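PDB 1VD3: RNase NGR3 from Nicotiana glutinosa, which probably cleaves RNA as an endoribonuclease of the RNase T2 family and here binds the nucleotide 2'-UMP in its active site. Local coordinates for residues Tyr160-Val165 and Ile173-Leu178. Numbering follows the deposited sequence.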
loop_
_atom_site.group_PDB
_atom_site.type_symbol
_atom_site.label_atom_id
_atom_site.label_comp_id
_atom_site.label_asym_id
_atom_site.label_seq_id
_atom_site.Cartn_x
_atom_site.Cartn_y
_atom_site.Cartn_z
ATOM N N TYR A 160 3.508 -8.488 -5.833
ATOM C CA TYR A 160 2.332 -9.346 -5.879
ATOM C C TYR A 160 1.217 -8.346 -6.152
ATOM O O TYR A 160 1.115 -7.333 -5.460
ATOM C CB TYR A 160 2.087 -10.029 -4.537
ATOM C CG TYR A 160 0.704 -10.634 -4.419
ATOM C CD1 TYR A 160 0.399 -11.860 -5.011
ATOM C CD2 TYR A 160 -0.307 -9.967 -3.729
ATOM C CE1 TYR A 160 -0.885 -12.406 -4.913
ATOM C CE2 TYR A 160 -1.587 -10.499 -3.628
ATOM C CZ TYR A 160 -1.869 -11.718 -4.217
ATOM O OH TYR A 160 -3.127 -12.245 -4.094
ATOM N N ILE A 161 0.394 -8.617 -7.158
ATOM C CA ILE A 161 -0.686 -7.702 -7.505
ATOM C C ILE A 161 -2.047 -8.206 -7.059
ATOM O O ILE A 161 -2.430 -9.338 -7.355
ATOM C CB ILE A 161 -0.769 -7.464 -9.034
ATOM C CG1 ILE A 161 0.591 -7.023 -9.586
ATOM C CG2 ILE A 161 -1.832 -6.425 -9.335
ATOM C CD1 ILE A 161 1.097 -5.712 -9.030
ATOM N N GLU A 162 -2.776 -7.358 -6.347
ATOM C CA GLU A 162 -4.115 -7.693 -5.902
ATOM C C GLU A 162 -5.052 -6.883 -6.779
ATOM O O GLU A 162 -4.855 -5.681 -6.952
ATOM C CB GLU A 162 -4.324 -7.295 -4.442
ATOM C CG GLU A 162 -5.700 -7.662 -3.919
ATOM C CD GLU A 162 -5.920 -7.188 -2.506
ATOM O OE1 GLU A 162 -4.938 -6.755 -1.866
ATOM O OE2 GLU A 162 -7.072 -7.256 -2.032
ATOM N N CYS A 163 -6.059 -7.542 -7.341
ATOM C CA CYS A 163 -7.019 -6.868 -8.207
ATOM C C CYS A 163 -8.421 -6.940 -7.637
ATOM O O CYS A 163 -8.756 -7.872 -6.910
ATOM C CB CYS A 163 -7.039 -7.522 -9.596
ATOM S SG CYS A 163 -5.470 -7.397 -10.498
ATOM N N ASN A 164 -9.232 -5.939 -7.957
ATOM C CA ASN A 164 -10.629 -5.940 -7.553
ATOM C C ASN A 164 -11.410 -5.592 -8.819
ATOM O O ASN A 164 -10.828 -5.545 -9.909
ATOM C CB ASN A 164 -10.912 -4.961 -6.393
ATOM C CG ASN A 164 -10.720 -3.508 -6.767
ATOM O OD1 ASN A 164 -11.174 -2.615 -6.043
ATOM N ND2 ASN A 164 -10.042 -3.254 -7.874
ATOM N N VAL A 165 -12.712 -5.357 -8.702
ATOM C CA VAL A 165 -13.515 -5.066 -9.888
ATOM C C VAL A 165 -14.310 -3.768 -9.785
ATOM O O VAL A 165 -14.915 -3.486 -8.754
ATOM C CB VAL A 165 -14.497 -6.223 -10.164
ATOM C CG1 VAL A 165 -15.294 -5.946 -11.430
ATOM C CG2 VAL A 165 -13.727 -7.535 -10.284
ATOM N N ILE A 173 -6.046 -3.113 -11.300
ATOM C CA ILE A 173 -4.970 -3.218 -10.328
ATOM C C ILE A 173 -5.477 -2.464 -9.098
ATOM O O ILE A 173 -5.863 -1.299 -9.191
ATOM C CB ILE A 173 -3.662 -2.578 -10.855
ATOM C CG1 ILE A 173 -2.593 -2.610 -9.758
ATOM C CG2 ILE A 173 -3.917 -1.146 -11.306
ATOM C CD1 ILE A 173 -1.199 -2.286 -10.249
ATOM N N TYR A 174 -5.500 -3.140 -7.953
ATOM C CA TYR A 174 -5.996 -2.532 -6.724
ATOM C C TYR A 174 -4.880 -2.261 -5.725
ATOM O O TYR A 174 -4.715 -1.129 -5.270
ATOM C CB TYR A 174 -7.069 -3.436 -6.106
ATOM C CG TYR A 174 -7.576 -3.005 -4.741
ATOM C CD1 TYR A 174 -8.086 -1.721 -4.528
ATOM C CD2 TYR A 174 -7.561 -3.893 -3.666
ATOM C CE1 TYR A 174 -8.566 -1.338 -3.272
ATOM C CE2 TYR A 174 -8.037 -3.524 -2.413
ATOM C CZ TYR A 174 -8.537 -2.250 -2.219
ATOM O OH TYR A 174 -8.999 -1.896 -0.973
ATOM N N GLN A 175 -4.118 -3.296 -5.376
ATOM C CA GLN A 175 -3.014 -3.116 -4.443
ATOM C C GLN A 175 -1.744 -3.811 -4.913
ATOM O O GLN A 175 -1.790 -4.794 -5.652
ATOM C CB GLN A 175 -3.410 -3.597 -3.039
ATOM C CG GLN A 175 -4.474 -2.703 -2.408
ATOM C CD GLN A 175 -4.712 -2.980 -0.938
ATOM O OE1 GLN A 175 -4.876 -2.054 -0.146
ATOM N NE2 GLN A 175 -4.746 -4.255 -0.566
ATOM N N VAL A 176 -0.604 -3.275 -4.497
ATOM C CA VAL A 176 0.683 -3.836 -4.875
ATOM C C VAL A 176 1.455 -4.184 -3.617
ATOM O O VAL A 176 1.676 -3.329 -2.758
ATOM C CB VAL A 176 1.513 -2.834 -5.708
ATOM C CG1 VAL A 176 2.866 -3.445 -6.056
ATOM C CG2 VAL A 176 0.755 -2.469 -6.980
ATOM N N TYR A 177 1.856 -5.445 -3.514
ATOM C CA TYR A 177 2.604 -5.916 -2.357
ATOM C C TYR A 177 4.069 -6.135 -2.691
ATOM O O TYR A 177 4.395 -6.779 -3.684
ATOM C CB TYR A 177 2.044 -7.253 -1.849
ATOM C CG TYR A 177 0.633 -7.218 -1.302
ATOM C CD1 TYR A 177 -0.440 -6.881 -2.118
ATOM C CD2 TYR A 177 0.368 -7.593 0.020
ATOM C CE1 TYR A 177 -1.747 -6.919 -1.646
ATOM C CE2 TYR A 177 -0.938 -7.638 0.505
ATOM C CZ TYR A 177 -1.992 -7.300 -0.338
ATOM O OH TYR A 177 -3.294 -7.344 0.113
ATOM N N LEU A 178 4.942 -5.604 -1.844
ATOM C CA LEU A 178 6.383 -5.783 -1.983
ATOM C C LEU A 178 6.849 -6.177 -0.586
ATOM O O LEU A 178 6.186 -5.853 0.398
ATOM C CB LEU A 178 7.062 -4.480 -2.422
ATOM C CG LEU A 178 6.867 -4.089 -3.893
ATOM C CD1 LEU A 178 7.417 -2.696 -4.133
ATOM C CD2 LEU A 178 7.571 -5.102 -4.787
#
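A classic beta bulge interrupts the antiparallel hairpin of strands 160-165 and 171-181, part of the central sheet of this RNase T2 fold. At the bulge Tyr174 and Gln175 both sit opposite Glu162, whose carbonyl O accepts from Tyr174 N at 2.8 Å and from Gln175 N at 3.0 Å. Beyond it regular pairing resumes, and Tyr160 and Tyr177 exchange two backbone hydrogen bonds.

On the face that carries Glu162, a carboxylate oxygen ties the polar side chains together. Glu162 OE1 takes a short bond from Tyr177 OH, 2.6 Å, and a second from Gln175 NE2, 2.8 Å, the donors coming from opposite faces of the carboxylate plane. The glutamate reaches them because its chain is fully extended, CG anti to the backbone N (chi1 -178°). Glutamine suits its place because its amide carries both a donor and an acceptor: while NE2 grips Glu162, OE1 is hydrogen-bonded to ND1 of His43, a predicted active-site residue. This is consistent with Gln175 positioning the histidine and Glu162 steadying the glutamine from behind, its side chain about 5 Å from the bound 2'-UMP. With an alanine in place of Glu162, Tyr177 OH and Gln175 NE2 would probably lose their shared acceptor, leaving the glutamine amide freer to turn.

Tyr177 also offers a ring face, which the edge of Tyr160 meets in a T-shaped stack, planes 79° apart. The flat amide of Asn164 can lie against the flat ring of Tyr174, stacked at 24°, with Asn164 OD1 3.6 Å from Tyr174 CD1. On the face of Ile161 and Val176 the contacts are apolar: Ile161 CD1 rests against Val176 CG2. Ile161 and Ile173 both touch helix 144-155, and Ile161 CG2 lies 3.9 Å from Ile173 CG1.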